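GlcNAc Inducible Gene 2, GIG2 (Candida albicans, PDB 6AKZ) binds an iron ion and is probably an oxygenase of the DUF1479 family, within the cupin clan. Local coordinates at residues M286-F291 / K326-L331; K293-E296 / D302-I305; I101-L106 / N364-V369. All blocks are in the same frame, centred on the assembly; numbering follows the deposited sequence.

Interaction 1: residues M286-F291 / K326-L331; sequences MLRPFF and KFYPHL
Arg-288 reaches from segment 286-291 to the loop at Phe-327 and Tyr-328. Its side chain and that of Tyr-328 run past each other in opposite directions. CG of Arg-288 stands anti to the backbone N (chi1 -167°), and the chain bends at chi2. This lays the aliphatic part alongside the tyrosine ring, with CB of Arg-288 3.5 Å from CE2 of Tyr-328. The guanidinium and ring planes are 51° apart, so the two groups do not stack.

The guanidinium turns its edge to the carbonyl of Phe-327. NE of Arg-288 donates to O of Phe-327 at 2.8 Å, and the oxygen lies close to the guanidinium plane. NH2 of Arg-288 adds a weak bond to the same O of Phe-327 at 3.2 Å. Pro-329 crosses the arginine at about a right angle, its CD 3.4 Å from NH2 of Arg-288. NH1 bends back in a weak bond to O of Phe-291. NH2 also forms a salt bridge with Asp-294, while Tyr-328 OH bonds to the carbonyl of Pro-313.

One buried arginine thus ties the loop after strand 322-323 to segment 286-291, which follows on from helix 278-287. The Tyr-328 side chain is about 9 Å from that of the iron ligand His-192. Backbone carbonyls and the Asp-294 carboxylate bind the N-H groups. They probably balance the buried charge and fix the guanidinium's orientation.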
ATOM      1  N   MET A 286       4.900  -8.193 -13.362  1.00 14.92           N
ATOM      2  CA  MET A 286       5.121  -7.236 -14.462  1.00 15.89           C
ATOM      3  C   MET A 286       5.353  -7.898 -15.789  1.00 16.72           C
ATOM      4  O   MET A 286       4.989  -7.342 -16.795  1.00 15.81           O
ATOM      5  CB  MET A 286       6.230  -6.238 -14.172  1.00 14.80           C
ATOM      6  CG  MET A 286       5.902  -5.333 -12.973  1.00 14.20           C
ATOM      7  SD  MET A 286       4.245  -4.558 -12.898  1.00 16.37           S
ATOM      8  CE  MET A 286       4.229  -3.599 -14.412  1.00 17.04           C
ATOM      9  N   LEU A 287       6.062  -9.010 -15.784  1.00 16.68           N
ATOM     10  CA  LEU A 287       6.288  -9.760 -17.009  1.00 18.31           C
ATOM     11  C   LEU A 287       5.201 -10.725 -17.416  1.00 19.65           C
ATOM     12  O   LEU A 287       5.196 -11.187 -18.574  1.00 22.59           O
ATOM     13  CB  LEU A 287       7.617 -10.519 -16.932  1.00 15.81           C
ATOM     14  CG  LEU A 287       8.885  -9.680 -16.807  1.00 16.63           C
ATOM     15  CD1 LEU A 287      10.124 -10.515 -16.670  1.00 17.07           C
ATOM     16  CD2 LEU A 287       9.071  -8.762 -17.972  1.00 17.06           C
ATOM     17  N   ARG A 288       4.288 -11.052 -16.527  1.00 19.88           N
ATOM     18  CA  ARG A 288       3.226 -12.008 -16.861  1.00 19.99           C
ATOM     19  C   ARG A 288       2.379 -11.720 -18.156  1.00 21.05           C
ATOM     20  O   ARG A 288       2.067 -12.684 -18.866  1.00 20.78           O
ATOM     21  CB  ARG A 288       2.342 -12.302 -15.680  1.00 18.09           C
ATOM     22  CG  ARG A 288       1.416 -13.495 -15.859  1.00 19.29           C
ATOM     23  CD  ARG A 288       2.109 -14.809 -16.050  1.00 19.33           C
ATOM     24  NE  ARG A 288       1.105 -15.909 -16.005  1.00 19.58           N
ATOM     25  CZ  ARG A 288       1.339 -17.168 -16.346  1.00 20.46           C
ATOM     26  NH1 ARG A 288       2.517 -17.520 -16.808  1.00 20.39           N
ATOM     27  NH2 ARG A 288       0.358 -18.077 -16.185  1.00 21.24           N
ATOM     28  N   PRO A 289       2.043 -10.448 -18.457  1.00 22.69           N
ATOM     29  CA  PRO A 289       1.344 -10.165 -19.724  1.00 21.53           C
ATOM     30  C   PRO A 289       2.117 -10.558 -20.940  1.00 24.96           C
ATOM     31  O   PRO A 289       1.482 -10.824 -21.957  1.00 24.24           O
ATOM     32  CB  PRO A 289       1.052  -8.654 -19.668  1.00 23.08           C
ATOM     33  CG  PRO A 289       1.098  -8.329 -18.189  1.00 22.88           C
ATOM     34  CD  PRO A 289       2.194  -9.210 -17.655  1.00 22.54           C
ATOM     35  N   PHE A 290       3.444 -10.645 -20.846  1.00 21.65           N
ATOM     36  CA  PHE A 290       4.294 -11.055 -21.921  1.00 23.05           C
ATOM     37  C   PHE A 290       4.560 -12.577 -21.947  1.00 25.48           C
ATOM     38  O   PHE A 290       5.061 -13.110 -22.982  1.00 28.25           O
ATOM     39  CB  PHE A 290       5.640 -10.357 -21.844  1.00 25.14           C
ATOM     40  CG  PHE A 290       5.526  -8.847 -21.834  1.00 27.64           C
ATOM     41  CD1 PHE A 290       5.341  -8.131 -20.637  1.00 26.49           C
ATOM     42  CD2 PHE A 290       5.550  -8.149 -22.996  1.00 24.77           C
ATOM     43  CE1 PHE A 290       5.191  -6.774 -20.648  1.00 26.48           C
ATOM     44  CE2 PHE A 290       5.412  -6.769 -23.002  1.00 28.50           C
ATOM     45  CZ  PHE A 290       5.259  -6.076 -21.819  1.00 27.28           C
ATOM     46  N   PHE A 291       4.333 -13.250 -20.808  1.00 21.13           N
ATOM     47  CA  PHE A 291       4.620 -14.685 -20.694  1.00 19.92           C
ATOM     48  C   PHE A 291       3.488 -15.406 -20.031  1.00 21.77           C
ATOM     49  O   PHE A 291       3.697 -16.114 -19.040  1.00 21.64           O
ATOM     50  CB  PHE A 291       5.919 -14.884 -19.918  1.00 21.33           C
ATOM     51  CG  PHE A 291       7.123 -14.264 -20.565  1.00 22.64           C
ATOM     52  CD1 PHE A 291       7.751 -14.877 -21.657  1.00 24.88           C
ATOM     53  CD2 PHE A 291       7.639 -13.082 -20.117  1.00 24.68           C
ATOM     54  CE1 PHE A 291       8.881 -14.331 -22.244  1.00 23.51           C
ATOM     55  CE2 PHE A 291       8.779 -12.525 -20.689  1.00 25.26           C
ATOM     56  CZ  PHE A 291       9.397 -13.143 -21.781  1.00 26.55           C
ATOM     57  N   LYS A 326      -6.262 -15.974 -10.653  1.00 24.23           N
ATOM     58  CA  LYS A 326      -6.580 -16.782 -11.836  1.00 27.63           C
ATOM     59  C   LYS A 326      -5.375 -17.087 -12.757  1.00 27.22           C
ATOM     60  O   LYS A 326      -5.134 -18.244 -13.124  1.00 27.56           O
ATOM     61  CB  LYS A 326      -7.694 -16.058 -12.592  1.00 30.58           C
ATOM     62  CG  LYS A 326      -8.658 -16.941 -13.336  1.00 40.49           C
ATOM     63  CD  LYS A 326     -10.015 -16.262 -13.536  1.00 45.39           C
ATOM     64  CE  LYS A 326     -10.741 -16.889 -14.724  1.00 51.70           C
ATOM     65  NZ  LYS A 326     -12.229 -16.776 -14.650  1.00 55.09           N
ATOM     66  N   PHE A 327      -4.646 -16.068 -13.165  1.00 22.94           N
ATOM     67  CA  PHE A 327      -3.605 -16.245 -14.206  1.00 22.56           C
ATOM     68  C   PHE A 327      -2.182 -16.063 -13.699  1.00 18.84           C
ATOM     69  O   PHE A 327      -1.266 -15.873 -14.458  1.00 20.12           O
ATOM     70  CB  PHE A 327      -3.887 -15.324 -15.356  1.00 22.81           C
ATOM     71  CG  PHE A 327      -5.305 -15.449 -15.889  1.00 25.34           C
ATOM     72  CD1 PHE A 327      -5.674 -16.553 -16.656  1.00 27.10           C
ATOM     73  CD2 PHE A 327      -6.257 -14.472 -15.638  1.00 27.21           C
ATOM     74  CE1 PHE A 327      -6.993 -16.675 -17.124  1.00 26.21           C
ATOM     75  CE2 PHE A 327      -7.565 -14.581 -16.113  1.00 27.76           C
ATOM     76  CZ  PHE A 327      -7.919 -15.698 -16.859  1.00 29.60           C
ATOM     77  N   TYR A 328      -1.986 -16.177 -12.394  1.00 19.18           N
ATOM     78  CA  TYR A 328      -0.652 -15.985 -11.786  1.00 17.73           C
ATOM     79  C   TYR A 328      -0.296 -17.230 -10.928  1.00 18.71           C
ATOM     80  O   TYR A 328       0.034 -17.152  -9.710  1.00 19.23           O
ATOM     81  CB  TYR A 328      -0.643 -14.690 -10.966  1.00 17.62           C
ATOM     82  CG  TYR A 328      -0.843 -13.461 -11.808  1.00 16.54           C
ATOM     83  CD1 TYR A 328      -2.122 -13.040 -12.237  1.00 17.59           C
ATOM     84  CD2 TYR A 328       0.233 -12.717 -12.195  1.00 15.68           C
ATOM     85  CE1 TYR A 328      -2.280 -11.881 -13.015  1.00 16.77           C
ATOM     86  CE2 TYR A 328       0.114 -11.633 -13.040  1.00 16.59           C
ATOM     87  CZ  TYR A 328      -1.141 -11.155 -13.406  1.00 16.30           C
ATOM     88  OH  TYR A 328      -1.178 -10.023 -14.227  1.00 19.22           O
ATOM     89  N   PRO A 329      -0.350 -18.421 -11.554  1.00 20.37           N
ATOM     90  CA  PRO A 329      -0.279 -19.643 -10.694  1.00 19.73           C
ATOM     91  C   PRO A 329       1.032 -19.919  -9.957  1.00 20.58           C
ATOM     92  O   PRO A 329       0.993 -20.567  -8.910  1.00 19.59           O
ATOM     93  CB  PRO A 329      -0.544 -20.792 -11.679  1.00 20.87           C
ATOM     94  CG  PRO A 329      -0.000 -20.241 -12.978  1.00 19.54           C
ATOM     95  CD  PRO A 329      -0.378 -18.777 -12.976  1.00 21.44           C
ATOM     96  N   HIS A 330       2.157 -19.410 -10.439  1.00 18.46           N
ATOM     97  CA  HIS A 330       3.415 -19.606  -9.801  1.00 19.00           C
ATOM     98  C   HIS A 330       3.494 -18.842  -8.484  1.00 17.83           C
ATOM     99  O   HIS A 330       4.359 -19.123  -7.702  1.00 19.11           O
ATOM    100  CB  HIS A 330       4.584 -19.135 -10.670  1.00 21.34           C
ATOM    101  CG  HIS A 330       4.714 -19.873 -11.971  1.00 23.60           C
ATOM    102  ND1 HIS A 330       3.953 -19.568 -13.078  1.00 22.27           N
ATOM    103  CD2 HIS A 330       5.554 -20.864 -12.353  1.00 22.76           C
ATOM    104  CE1 HIS A 330       4.292 -20.353 -14.080  1.00 21.58           C
ATOM    105  NE2 HIS A 330       5.253 -21.154 -13.672  1.00 20.97           N
ATOM    106  N   LEU A 331       2.627 -17.863  -8.283  1.00 16.20           N
ATOM    107  CA  LEU A 331       2.608 -17.143  -7.014  1.00 17.42           C
ATOM    108  C   LEU A 331       2.015 -17.946  -5.866  1.00 16.90           C
ATOM    109  O   LEU A 331       2.343 -17.693  -4.716  1.00 16.94           O
ATOM    110  CB  LEU A 331       1.866 -15.792  -7.158  1.00 16.69           C
ATOM    111  CG  LEU A 331       2.423 -14.797  -8.166  1.00 17.99           C
ATOM    112  CD1 LEU A 331       1.511 -13.578  -8.131  1.00 21.00           C
ATOM    113  CD2 LEU A 331       3.902 -14.425  -7.964  1.00 19.27           C
TER

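Interaction 2: residues K293-E296 / D302-I305; sequences KDPE and DYEI
Two loop pieces, 293-296 and 302-305, pass closest at Pro-295 and Tyr-303, whose CA atoms are 6.3 Å apart. Neither belongs to a regular helix or strand. Pro-295 directs its side chain toward the other segment and meets Tyr-303 at about a right angle. CD of the proline sits over one face of the ring, 3.5 Å from the centroid of Tyr-303 and 15° off the ring normal. This is a CH-pi contact. On the same proline, CB of Pro-295 lies 3.9 Å from CB of Asp-302.

Asp-294 and Tyr-303 lie side by side and point the same way. For Asp-294, CG is anti to the carbonyl carbon (chi1 -59°), which brings the carboxylate up beside the phenol although CB sets off away from the other segment. The carboxylate is turned 83° to the ring. OD1 approaches at the ring edge, near its plane. The hydroxyl OH of Tyr-303 donates to OD1 of Asp-294 at 2.5 Å, a very short hydrogen bond. The Lys-293 carbonyl O also approaches the ring obliquely, 3.4 Å from CE1 of Tyr-303.

Trp-39 of helix 32-56 meets the Tyr-303 ring edge to face. OD2 of Asp-302 bonds to OG of Ser-297, in the stretch of chain between the two segments.

The contact closes a surface loop away from the iron site. Pro-295 and the Asp-294 carboxylate hold the tyrosine, by one ring face and by its hydroxyl. The second carboxylate oxygen, OD2 of Asp-294, has Arg-288 as its partner, and that guanidinium probably helps keep the carboxylate ionised.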
ATOM      1  N   LYS A 293       1.314 -17.469 -21.451  1.00 24.56           N
ATOM      2  CA  LYS A 293       1.062 -18.847 -21.959  1.00 27.27           C
ATOM      3  C   LYS A 293       2.056 -19.845 -21.423  1.00 26.83           C
ATOM      4  O   LYS A 293       3.221 -19.814 -21.771  1.00 24.39           O
ATOM      5  CB  LYS A 293       1.082 -18.835 -23.469  1.00 33.37           C
ATOM      6  CG  LYS A 293       0.582 -20.120 -24.097  1.00 39.45           C
ATOM      7  CD  LYS A 293      -0.751 -19.938 -24.801  1.00 43.32           C
ATOM      8  CE  LYS A 293      -1.457 -21.272 -25.048  1.00 49.63           C
ATOM      9  NZ  LYS A 293      -0.697 -22.257 -25.881  1.00 50.97           N
ATOM     10  N   ASP A 294       1.628 -20.713 -20.511  1.00 26.16           N
ATOM     11  CA  ASP A 294       2.541 -21.712 -19.952  1.00 26.76           C
ATOM     12  C   ASP A 294       2.632 -22.865 -20.944  1.00 26.65           C
ATOM     13  O   ASP A 294       1.613 -23.255 -21.488  1.00 28.96           O
ATOM     14  CB  ASP A 294       2.016 -22.208 -18.610  1.00 25.01           C
ATOM     15  CG  ASP A 294       1.866 -21.060 -17.626  1.00 25.49           C
ATOM     16  OD1 ASP A 294       2.891 -20.351 -17.458  1.00 22.25           O
ATOM     17  OD2 ASP A 294       0.736 -20.789 -17.217  1.00 24.43           O
ATOM     18  N   PRO A 295       3.828 -23.363 -21.210  1.00 28.92           N
ATOM     19  CA  PRO A 295       3.926 -24.408 -22.234  1.00 28.42           C
ATOM     20  C   PRO A 295       3.461 -25.765 -21.767  1.00 31.12           C
ATOM     21  O   PRO A 295       3.737 -26.194 -20.631  1.00 31.71           O
ATOM     22  CB  PRO A 295       5.420 -24.492 -22.509  1.00 30.61           C
ATOM     23  CG  PRO A 295       6.098 -23.925 -21.330  1.00 30.17           C
ATOM     24  CD  PRO A 295       5.162 -22.907 -20.776  1.00 29.26           C
ATOM     25  N   GLU A 296       2.879 -26.510 -22.702  1.00 37.66           N
ATOM     26  CA  GLU A 296       2.472 -27.910 -22.454  1.00 38.42           C
ATOM     27  C   GLU A 296       3.602 -28.819 -21.997  1.00 35.53           C
ATOM     28  O   GLU A 296       3.379 -29.697 -21.189  1.00 38.92           O
ATOM     29  CB  GLU A 296       1.807 -28.497 -23.692  1.00 46.81           C
ATOM     30  CG  GLU A 296       0.594 -27.698 -24.141  1.00 51.20           C
ATOM     31  CD  GLU A 296      -0.582 -28.567 -24.534  1.00 59.72           C
ATOM     32  OE1 GLU A 296      -0.360 -29.604 -25.199  1.00 68.17           O
ATOM     33  OE2 GLU A 296      -1.726 -28.212 -24.172  1.00 64.21           O
ATOM     34  N   ASP A 302      10.878 -23.531 -22.829  1.00 30.95           N
ATOM     35  CA  ASP A 302       9.932 -23.370 -23.929  1.00 33.24           C
ATOM     36  C   ASP A 302       9.006 -22.148 -23.870  1.00 35.47           C
ATOM     37  O   ASP A 302       8.193 -21.975 -24.773  1.00 34.45           O
ATOM     38  CB  ASP A 302       9.014 -24.616 -24.023  1.00 40.81           C
ATOM     39  CG  ASP A 302       9.756 -25.895 -24.466  1.00 41.64           C
ATOM     40  OD1 ASP A 302      10.829 -25.822 -25.088  1.00 45.09           O
ATOM     41  OD2 ASP A 302       9.259 -26.988 -24.155  1.00 38.35           O
ATOM     42  N   TYR A 303       9.050 -21.318 -22.816  1.00 32.22           N
ATOM     43  CA  TYR A 303       8.353 -20.000 -22.867  1.00 29.79           C
ATOM     44  C   TYR A 303       8.865 -19.135 -24.015  1.00 27.54           C
ATOM     45  O   TYR A 303      10.051 -19.099 -24.262  1.00 27.83           O
ATOM     46  CB  TYR A 303       8.564 -19.187 -21.546  1.00 25.31           C
ATOM     47  CG  TYR A 303       7.667 -19.642 -20.445  1.00 22.45           C
ATOM     48  CD1 TYR A 303       6.404 -19.123 -20.309  1.00 20.84           C
ATOM     49  CD2 TYR A 303       8.087 -20.622 -19.566  1.00 24.64           C
ATOM     50  CE1 TYR A 303       5.569 -19.564 -19.299  1.00 23.41           C
ATOM     51  CE2 TYR A 303       7.280 -21.075 -18.545  1.00 25.94           C
ATOM     52  CZ  TYR A 303       6.057 -20.542 -18.387  1.00 21.21           C
ATOM     53  OH  TYR A 303       5.262 -21.049 -17.369  1.00 22.18           O
ATOM     54  N   GLU A 304       7.966 -18.393 -24.636  1.00 29.05           N
ATOM     55  CA  GLU A 304       8.320 -17.393 -25.641  1.00 33.28           C
ATOM     56  C   GLU A 304       7.476 -16.166 -25.441  1.00 29.94           C
ATOM     57  O   GLU A 304       6.303 -16.245 -25.172  1.00 27.72           O
ATOM     58  CB  GLU A 304       8.057 -17.934 -27.062  1.00 39.70           C
ATOM     59  CG  GLU A 304       9.025 -19.051 -27.419  1.00 45.82           C
ATOM     60  CD  GLU A 304       8.775 -19.623 -28.800  1.00 50.58           C
ATOM     61  OE1 GLU A 304       7.811 -20.398 -28.921  1.00 56.09           O
ATOM     62  OE2 GLU A 304       9.530 -19.283 -29.743  1.00 51.56           O
ATOM     63  N   ILE A 305       8.075 -15.021 -25.682  1.00 32.56           N
ATOM     64  CA  ILE A 305       7.452 -13.742 -25.413  1.00 31.63           C
ATOM     65  C   ILE A 305       6.272 -13.496 -26.295  1.00 34.27           C
ATOM     66  O   ILE A 305       6.263 -13.945 -27.448  1.00 43.93           O
ATOM     67  CB  ILE A 305       8.497 -12.605 -25.517  1.00 32.45           C
ATOM     68  CG1 ILE A 305       7.964 -11.348 -24.840  1.00 29.01           C
ATOM     69  CG2 ILE A 305       8.854 -12.330 -26.975  1.00 32.88           C
ATOM     70  CD1 ILE A 305       9.057 -10.381 -24.463  1.00 27.56           C
TER

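Interaction 3: residues I101-L106 / N364-V369; sequences IWFNEL and NGHSSV
Phe-103 has CG anti to the backbone N (chi1 179°), and this swings its ring out from helix 96-112 toward the start of strand 367-371. His-366 has chi1 64°, with CG between the backbone N and the carbonyl carbon. Its ring is thereby brought back to meet the phenylalanine. The two side chains arrive from opposite directions and their rings partly overlap.

The result is an offset stack. The planes are 7° apart and the centroids of Phe-103 and His-366 are separated by 4.1 Å. CZ of Phe-103 lies over one face of the imidazole, 3.3 Å from CE1 of His-366. That CE1 in turn lies over one face of the phenylalanine ring, toward its rim. Ser-368 comes in obliquely beside the stack, its OG 3.5 Å from CE1 of Phe-103.

The same serine oxygen holds the histidine. ND1 of His-366 and OG of Ser-368 share a hydrogen bond of 2.7 Å, in which either could be the donor. This bond helps fix the rotation of the imidazole. Ile-180 of the adjacent strand 178-181 touches both Phe-103 and Ser-368.

The contact packs a helix against the entry to a strand of the seven-strand mixed sheet of this cupin-clan protein, away from the iron. It combines ring stacking with a single hydrogen bond to one partner, so the histidine serves both as an aromatic surface and as a hydrogen-bonding group.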
ATOM      1  N   ILE A 101      -9.145  -0.003  25.563  1.00 19.14           N
ATOM      2  CA  ILE A 101      -9.915   1.208  25.696  1.00 20.56           C
ATOM      3  C   ILE A 101     -10.303   1.708  24.297  1.00 19.42           C
ATOM      4  O   ILE A 101     -11.443   2.063  24.043  1.00 18.65           O
ATOM      5  CB  ILE A 101      -9.057   2.235  26.493  1.00 22.59           C
ATOM      6  CG1 ILE A 101      -8.969   1.833  27.962  1.00 23.69           C
ATOM      7  CG2 ILE A 101      -9.629   3.632  26.349  1.00 23.58           C
ATOM      8  CD1 ILE A 101      -7.774   2.447  28.688  1.00 25.49           C
ATOM      9  N   TRP A 102      -9.336   1.796  23.382  1.00 16.16           N
ATOM     10  CA  TRP A 102      -9.649   2.219  22.020  1.00 14.86           C
ATOM     11  C   TRP A 102     -10.685   1.341  21.306  1.00 14.53           C
ATOM     12  O   TRP A 102     -11.618   1.854  20.671  1.00 15.11           O
ATOM     13  CB  TRP A 102      -8.355   2.297  21.169  1.00 15.99           C
ATOM     14  CG  TRP A 102      -7.450   3.461  21.434  1.00 16.62           C
ATOM     15  CD1 TRP A 102      -7.796   4.675  21.984  1.00 16.44           C
ATOM     16  CD2 TRP A 102      -6.068   3.560  21.089  1.00 15.94           C
ATOM     17  NE1 TRP A 102      -6.711   5.476  22.060  1.00 15.94           N
ATOM     18  CE2 TRP A 102      -5.630   4.848  21.510  1.00 16.35           C
ATOM     19  CE3 TRP A 102      -5.130   2.696  20.494  1.00 14.21           C
ATOM     20  CZ2 TRP A 102      -4.297   5.279  21.331  1.00 16.12           C
ATOM     21  CZ3 TRP A 102      -3.829   3.150  20.280  1.00 13.88           C
ATOM     22  CH2 TRP A 102      -3.397   4.399  20.755  1.00 14.73           C
ATOM     23  N   PHE A 103     -10.550   0.024  21.448  1.00 15.27           N
ATOM     24  CA  PHE A 103     -11.486  -0.923  20.811  1.00 15.47           C
ATOM     25  C   PHE A 103     -12.884  -0.673  21.390  1.00 15.45           C
ATOM     26  O   PHE A 103     -13.835  -0.554  20.653  1.00 16.07           O
ATOM     27  CB  PHE A 103     -11.091  -2.392  21.051  1.00 15.88           C
ATOM     28  CG  PHE A 103     -12.037  -3.347  20.449  1.00 14.98           C
ATOM     29  CD1 PHE A 103     -12.131  -3.474  19.083  1.00 16.41           C
ATOM     30  CD2 PHE A 103     -12.976  -4.011  21.249  1.00 19.14           C
ATOM     31  CE1 PHE A 103     -13.084  -4.309  18.483  1.00 15.65           C
ATOM     32  CE2 PHE A 103     -13.926  -4.831  20.683  1.00 17.36           C
ATOM     33  CZ  PHE A 103     -13.970  -4.990  19.295  1.00 17.54           C
ATOM     34  N   ASN A 104     -12.963  -0.584  22.722  1.00 18.16           N
ATOM     35  CA  ASN A 104     -14.290  -0.375  23.310  1.00 20.18           C
ATOM     36  C   ASN A 104     -14.932   0.955  22.940  1.00 20.11           C
ATOM     37  O   ASN A 104     -16.097   0.970  22.619  1.00 19.98           O
ATOM     38  CB  ASN A 104     -14.219  -0.528  24.811  1.00 19.57           C
ATOM     39  CG  ASN A 104     -13.941  -1.920  25.226  1.00 22.86           C
ATOM     40  OD1 ASN A 104     -14.427  -2.897  24.643  1.00 25.08           O
ATOM     41  ND2 ASN A 104     -13.192  -2.041  26.274  1.00 24.77           N
ATOM     42  N   GLU A 105     -14.136   2.042  22.869  1.00 18.61           N
ATOM     43  CA  GLU A 105     -14.622   3.321  22.363  1.00 19.61           C
ATOM     44  C   GLU A 105     -15.051   3.275  20.915  1.00 19.37           C
ATOM     45  O   GLU A 105     -16.060   3.888  20.601  1.00 18.65           O
ATOM     46  CB  GLU A 105     -13.585   4.435  22.505  1.00 22.42           C
ATOM     47  CG  GLU A 105     -13.259   4.726  23.960  1.00 26.12           C
ATOM     48  CD  GLU A 105     -12.128   5.770  24.178  1.00 31.68           C
ATOM     49  OE1 GLU A 105     -11.069   5.807  23.467  1.00 30.84           O
ATOM     50  OE2 GLU A 105     -12.250   6.496  25.185  1.00 36.30           O
ATOM     51  N   LEU A 106     -14.323   2.549  20.062  1.00 18.35           N
ATOM     52  CA  LEU A 106     -14.798   2.383  18.656  1.00 17.40           C
ATOM     53  C   LEU A 106     -16.149   1.683  18.546  1.00 17.30           C
ATOM     54  O   LEU A 106     -16.987   2.002  17.691  1.00 17.74           O
ATOM     55  CB  LEU A 106     -13.788   1.651  17.780  1.00 16.39           C
ATOM     56  CG  LEU A 106     -12.486   2.433  17.534  1.00 16.82           C
ATOM     57  CD1 LEU A 106     -11.305   1.537  17.148  1.00 16.22           C
ATOM     58  CD2 LEU A 106     -12.724   3.458  16.465  1.00 16.82           C
ATOM     59  N   ASN A 364     -11.321 -17.695  18.088  1.00 19.40           N
ATOM     60  CA  ASN A 364     -12.107 -17.601  19.338  1.00 23.13           C
ATOM     61  C   ASN A 364     -12.706 -16.221  19.655  1.00 24.68           C
ATOM     62  O   ASN A 364     -13.367 -16.087  20.657  1.00 26.11           O
ATOM     63  CB  ASN A 364     -11.337 -18.089  20.577  1.00 28.21           C
ATOM     64  CG  ASN A 364      -9.925 -17.542  20.672  1.00 37.03           C
ATOM     65  OD1 ASN A 364      -9.469 -16.755  19.823  1.00 38.00           O
ATOM     66  ND2 ASN A 364      -9.213 -17.966  21.720  1.00 41.90           N
ATOM     67  N   GLY A 365     -12.465 -15.206  18.826  1.00 19.34           N
ATOM     68  CA  GLY A 365     -13.016 -13.884  19.086  1.00 17.28           C
ATOM     69  C   GLY A 365     -12.833 -13.036  17.870  1.00 16.61           C
ATOM     70  O   GLY A 365     -12.308 -13.459  16.846  1.00 15.39           O
ATOM     71  N   HIS A 366     -13.263 -11.791  17.984  1.00 16.14           N
ATOM     72  CA  HIS A 366     -13.185 -10.836  16.895  1.00 14.26           C
ATOM     73  C   HIS A 366     -11.706 -10.633  16.466  1.00 13.13           C
ATOM     74  O   HIS A 366     -10.780 -10.754  17.268  1.00 12.84           O
ATOM     75  CB  HIS A 366     -13.874  -9.470  17.295  1.00 14.43           C
ATOM     76  CG  HIS A 366     -13.178  -8.781  18.414  1.00 14.60           C
ATOM     77  ND1 HIS A 366     -12.185  -7.834  18.195  1.00 14.54           N
ATOM     78  CD2 HIS A 366     -13.282  -8.899  19.768  1.00 13.95           C
ATOM     79  CE1 HIS A 366     -11.739  -7.394  19.355  1.00 14.13           C
ATOM     80  NE2 HIS A 366     -12.338  -8.071  20.314  1.00 15.69           N
ATOM     81  N   SER A 367     -11.554 -10.467  15.152  1.00 12.13           N
ATOM     82  CA  SER A 367     -10.312 -10.107  14.510  1.00 12.46           C
ATOM     83  C   SER A 367     -10.547  -8.630  14.007  1.00 12.68           C
ATOM     84  O   SER A 367     -11.259  -8.369  13.040  1.00 11.89           O
ATOM     85  CB  SER A 367     -10.025 -11.018  13.367  1.00 13.64           C
ATOM     86  OG  SER A 367      -8.958 -10.520  12.664  1.00 14.87           O
ATOM     87  N   SER A 368      -9.928  -7.700  14.718  1.00 12.55           N
ATOM     88  CA  SER A 368     -10.174  -6.271  14.530  1.00 13.29           C
ATOM     89  C   SER A 368      -8.857  -5.515  14.398  1.00 12.92           C
ATOM     90  O   SER A 368      -7.880  -5.788  15.111  1.00 10.96           O
ATOM     91  CB  SER A 368     -10.900  -5.745  15.692  1.00 14.22           C
ATOM     92  OG  SER A 368     -12.114  -6.493  15.910  1.00 17.13           O
ATOM     93  N   VAL A 369      -8.883  -4.608  13.422  1.00 11.78           N
ATOM     94  CA  VAL A 369      -7.750  -3.783  13.131  1.00 12.75           C
ATOM     95  C   VAL A 369      -8.165  -2.370  12.796  1.00 12.69           C
ATOM     96  O   VAL A 369      -9.293  -2.082  12.370  1.00 12.20           O
ATOM     97  CB  VAL A 369      -6.833  -4.354  12.036  1.00 12.66           C
ATOM     98  CG1 VAL A 369      -6.395  -5.761  12.354  1.00 12.64           C
ATOM     99  CG2 VAL A 369      -7.453  -4.264  10.644  1.00 13.00           C
TER

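In the fold
Interactions 1 and 2 are neighbours, with centres 11 Å apart. They are joined by one salt bridge, from Arg-288 of interaction 1 to Asp-294 of interaction 2. His-330 also packs against Tyr-303 and Asp-294. Helix 32-56 borders both. Interaction 1 is partly buried and relies on an arginine bound to backbone carbonyls. Interaction 2 lies at the surface, in the loop between helix 278-287 and strand 322-323, and adds a proline-tyrosine contact. Interaction 3 stands apart, about 38 Å and 48 Å, centre to centre, from interactions 1 and 2. It is partly buried, joins a helix to the main sheet, and depends on stacked rings, with no salt bridge between its segments.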